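Local structure of beta-galactosidase (Bacteroides thetaiotaomicron, 5MUJ) at residues A[44-49]-A[325-330]. The protein probably acts as an arabinofuranosidase in breaking down chain B of the plant pectin rhamnogalacturonan II. Residues are numbered along the deposited sequence; the frame is centred on the assembly and turned at random. Where two conformers were deposited one is given.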
ATOM      1  N   PRO A  44      -6.838 -18.824   0.143  1.00 10.56           N
ATOM      2  CA  PRO A  44      -8.118 -19.126  -0.490  1.00 11.63           C
ATOM      3  C   PRO A  44      -9.392 -18.724   0.275  1.00 11.26           C
ATOM      4  O   PRO A  44     -10.459 -18.627  -0.346  1.00 12.10           O
ATOM      5  CB  PRO A  44      -8.076 -20.664  -0.612  1.00 12.29           C
ATOM      6  CG  PRO A  44      -6.632 -21.007  -0.611  1.00 11.13           C
ATOM      7  CD  PRO A  44      -6.051 -20.049   0.370  1.00 10.35           C
ATOM      8  N   TYR A  45      -9.258 -18.479   1.583  1.00 10.89           N
ATOM      9  CA  TYR A  45     -10.420 -18.467   2.533  1.00 10.35           C
ATOM     10  C   TYR A  45     -10.680 -17.018   3.002  1.00 10.76           C
ATOM     11  O   TYR A  45      -9.864 -16.411   3.722  1.00 13.55           O
ATOM     12  CB  TYR A  45     -10.231 -19.442   3.746  1.00 11.04           C
ATOM     13  CG  TYR A  45     -10.046 -20.843   3.235  1.00  9.72           C
ATOM     14  CD1 TYR A  45     -11.121 -21.550   2.672  1.00  9.88           C
ATOM     15  CD2 TYR A  45      -8.809 -21.389   3.129  1.00  9.51           C
ATOM     16  CE1 TYR A  45     -10.945 -22.806   2.114  1.00 11.20           C
ATOM     17  CE2 TYR A  45      -8.617 -22.639   2.550  1.00 10.07           C
ATOM     18  CZ  TYR A  45      -9.688 -23.352   2.063  1.00 10.86           C
ATOM     19  OH  TYR A  45      -9.502 -24.598   1.476  1.00 13.97           O
ATOM     20  N   LYS A  46     -11.806 -16.457   2.594  1.00 11.76           N
ATOM     21  CA  LYS A  46     -12.086 -15.030   2.907  1.00 11.21           C
ATOM     22  C   LYS A  46     -12.767 -14.902   4.265  1.00 13.18           C
ATOM     23  O   LYS A  46     -13.896 -15.351   4.456  1.00 16.69           O
ATOM     24  CB  LYS A  46     -12.941 -14.407   1.812  1.00 12.57           C
ATOM     25  CG  LYS A  46     -12.123 -14.291   0.523  1.00 12.64           C
ATOM     26  CD  LYS A  46     -12.770 -13.452  -0.560  1.00 13.82           C
ATOM     27  CE  LYS A  46     -11.814 -13.303  -1.714  1.00 13.58           C
ATOM     28  NZ  LYS A  46     -12.560 -12.565  -2.767  1.00 12.78           N
ATOM     29  N   TYR A  47     -12.059 -14.290   5.191  1.00 13.14           N
ATOM     30  CA  TYR A  47     -12.576 -14.111   6.573  1.00 10.27           C
ATOM     31  C   TYR A  47     -13.682 -13.079   6.546  1.00 11.54           C
ATOM     32  O   TYR A  47     -14.751 -13.271   7.107  1.00 13.82           O
ATOM     33  CB  TYR A  47     -11.484 -13.671   7.486  1.00 10.43           C
ATOM     34  CG  TYR A  47     -11.943 -13.364   8.878  1.00 13.30           C
ATOM     35  CD1 TYR A  47     -12.120 -14.380   9.811  1.00 15.00           C
ATOM     36  CD2 TYR A  47     -12.163 -12.053   9.280  1.00 14.69           C
ATOM     37  CE1 TYR A  47     -12.548 -14.102  11.091  1.00 16.06           C
ATOM     38  CE2 TYR A  47     -12.601 -11.755  10.570  1.00 14.82           C
ATOM     39  CZ  TYR A  47     -12.775 -12.797  11.474  1.00 17.45           C
ATOM     40  OH  TYR A  47     -13.201 -12.548  12.763  1.00 23.07           O
ATOM     41  N   GLY A  48     -13.395 -11.959   5.885  1.00 11.17           N
ATOM     42  CA  GLY A  48     -14.335 -10.889   5.640  1.00 10.30           C
ATOM     43  C   GLY A  48     -13.725  -9.595   6.124  1.00  9.76           C
ATOM     44  O   GLY A  48     -12.494  -9.494   6.262  1.00 11.58           O
ATOM     45  N   LEU A  49     -14.570  -8.621   6.409  0.50  9.86           N
ATOM     46  CA  LEU A  49     -14.079  -7.277   6.710  0.50  9.06           C
ATOM     47  C   LEU A  49     -13.353  -7.231   8.042  0.50 10.22           C
ATOM     48  O   LEU A  49     -13.737  -7.930   9.023  0.50 11.16           O
ATOM     49  CB  LEU A  49     -15.202  -6.256   6.641  0.50  7.32           C
ATOM     50  CG  LEU A  49     -15.830  -6.097   5.248  0.50  5.86           C
ATOM     51  CD1 LEU A  49     -17.237  -5.548   5.291  0.50  5.07           C
ATOM     52  CD2 LEU A  49     -14.956  -5.214   4.351  0.50  5.42           C
ATOM     53  N   LYS A 325     -17.037 -12.157  -3.563  1.00 16.00           N
ATOM     54  CA  LYS A 325     -18.072 -12.041  -2.535  1.00 15.91           C
ATOM     55  C   LYS A 325     -18.833 -10.748  -2.721  1.00 16.43           C
ATOM     56  O   LYS A 325     -18.348  -9.832  -3.376  1.00 15.39           O
ATOM     57  CB  LYS A 325     -17.421 -12.017  -1.161  1.00 20.54           C
ATOM     58  CG  LYS A 325     -16.720 -13.325  -0.822  1.00 25.26           C
ATOM     59  CD  LYS A 325     -16.606 -13.598   0.672  1.00 27.10           C
ATOM     60  CE  LYS A 325     -17.929 -13.493   1.385  1.00 28.51           C
ATOM     61  NZ  LYS A 325     -19.027 -14.186   0.657  1.00 34.33           N
ATOM     62  N   ASN A 326     -19.990 -10.650  -2.083  1.00 16.62           N
ATOM     63  CA  ASN A 326     -20.767  -9.415  -2.036  1.00 18.67           C
ATOM     64  C   ASN A 326     -19.884  -8.184  -1.775  1.00 16.42           C
ATOM     65  O   ASN A 326     -19.864  -7.217  -2.559  1.00 17.71           O
ATOM     66  CB  ASN A 326     -21.833  -9.537  -0.916  1.00 23.19           C
ATOM     67  CG  ASN A 326     -21.227  -9.608   0.510  1.00 27.86           C
ATOM     68  OD1 ASN A 326     -20.362 -10.456   0.820  1.00 23.34           O
ATOM     69  ND2 ASN A 326     -21.659  -8.685   1.377  1.00 35.50           N
ATOM     70  N   TYR A 327     -19.097  -8.279  -0.704  1.00 12.96           N
ATOM     71  CA  TYR A 327     -18.465  -7.129  -0.141  1.00 13.30           C
ATOM     72  C   TYR A 327     -17.243  -6.691  -1.001  1.00 11.96           C
ATOM     73  O   TYR A 327     -16.768  -5.568  -0.845  1.00 13.35           O
ATOM     74  CB  TYR A 327     -18.134  -7.384   1.348  1.00 13.64           C
ATOM     75  CG  TYR A 327     -17.013  -8.366   1.626  1.00 13.07           C
ATOM     76  CD1 TYR A 327     -15.709  -8.018   1.298  1.00 16.58           C
ATOM     77  CD2 TYR A 327     -17.231  -9.651   2.164  1.00 12.34           C
ATOM     78  CE1 TYR A 327     -14.641  -8.846   1.530  1.00 15.69           C
ATOM     79  CE2 TYR A 327     -16.137 -10.501   2.390  1.00 13.48           C
ATOM     80  CZ  TYR A 327     -14.836 -10.091   2.040  1.00 17.54           C
ATOM     81  OH  TYR A 327     -13.662 -10.823   2.210  1.00 18.48           O
ATOM     82  N   ASP A 328     -16.710  -7.580  -1.852  1.00 11.63           N
ATOM     83  CA  ASP A 328     -15.562  -7.187  -2.765  1.00 11.01           C
ATOM     84  C   ASP A 328     -15.821  -7.359  -4.260  1.00 12.44           C
ATOM     85  O   ASP A 328     -14.872  -7.466  -5.078  1.00 13.84           O
ATOM     86  CB  ASP A 328     -14.254  -7.894  -2.356  1.00 11.47           C
ATOM     87  CG  ASP A 328     -14.280  -9.419  -2.545  1.00 11.60           C
ATOM     88  OD1 ASP A 328     -15.151  -9.943  -3.265  1.00 13.02           O
ATOM     89  OD2 ASP A 328     -13.404 -10.119  -1.952  1.00 12.97           O
ATOM     90  N   GLU A 329     -17.091  -7.258  -4.620  1.00 13.26           N
ATOM     91  CA  GLU A 329     -17.534  -7.661  -5.936  1.00 13.24           C
ATOM     92  C   GLU A 329     -17.025  -6.773  -7.098  1.00 12.22           C
ATOM     93  O   GLU A 329     -17.075  -7.208  -8.234  1.00 14.80           O
ATOM     94  CB  GLU A 329     -19.049  -7.732  -5.991  1.00 15.64           C
ATOM     95  CG  GLU A 329     -19.746  -6.384  -5.969  1.00 17.85           C
ATOM     96  CD  GLU A 329     -21.231  -6.420  -5.622  1.00 17.84           C
ATOM     97  OE1 GLU A 329     -21.898  -7.471  -5.786  1.00 19.43           O
ATOM     98  OE2 GLU A 329     -21.737  -5.365  -5.190  1.00 20.46           O
ATOM     99  N   LEU A 330     -16.566  -5.557  -6.804  1.00 12.87           N
ATOM    100  CA  LEU A 330     -16.035  -4.653  -7.829  1.00 13.34           C
ATOM    101  C   LEU A 330     -14.508  -4.694  -7.858  1.00 13.40           C
ATOM    102  O   LEU A 330     -13.923  -5.004  -8.903  1.00 13.28           O
ATOM    103  CB  LEU A 330     -16.552  -3.236  -7.593  1.00 14.44           C
ATOM    104  CG  LEU A 330     -16.086  -2.193  -8.632  1.00 15.50           C
ATOM    105  CD1 LEU A 330     -16.532  -2.567 -10.035  1.00 19.03           C
ATOM    106  CD2 LEU A 330     -16.578  -0.804  -8.259  1.00 15.30           C
TER
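Lys46 turns its CG anti to its own carbonyl carbon (chi1 -69°) and runs extended from there, which carries NZ to the carboxylate of Asp328. Asp328 comes from the opposite direction, its CG set between the backbone N and the carbonyl carbon (chi1 66°). The fold is a five-bladed beta-propeller. N-terminal strand 45-51 is the outer strand of the last blade and pairs with C-terminal strand 357-363, which closes the ring. The contact ties this strand to the loop of 325-330, which leads into strand 331-340 of the same four-stranded sheet.

The salt bridge is short, with Lys46 NZ 2.7 Å from Asp328 OD2. The amine meets the syn side of that oxygen, 20° out of the carboxylate plane. OD2 is also hydrogen-bonded to Tyr348 OH, and NZ is held by Ile322 O and Ser324 OG, so both the ammonium and the buried carboxylate of Asp328 have several partners. Asp328 OD1 accepts from Lys325 N at 2.9 Å with a nearly straight N-H, and from Ser324 N. The carboxylate thus fastens its own loop as well as the strand. With an alanine here, the Lys46 ammonium would probably lose its carboxylate mate, and the N-H groups of Lys325 and Ser324 the acceptor OD1.

The aliphatic part of Lys46 also packs. Its CB lies 3.9 Å from Lys325 CD and 3.7 Å from Tyr327 OH. Lys325 CB in turn lies above one face of the Tyr327 ring, toward its rim. Gly48 belongs to a classic beta bulge, where Tyr47 and Gly48 both face Ile361. At these backbone angles any side chain at Gly48 would collide with the carbonyl oxygen of Tyr47. The phenol end of Tyr327 is hydrogen-bonded to Tyr348 OH, and Tyr327 OH sits 3.5 Å from Gly48 CA.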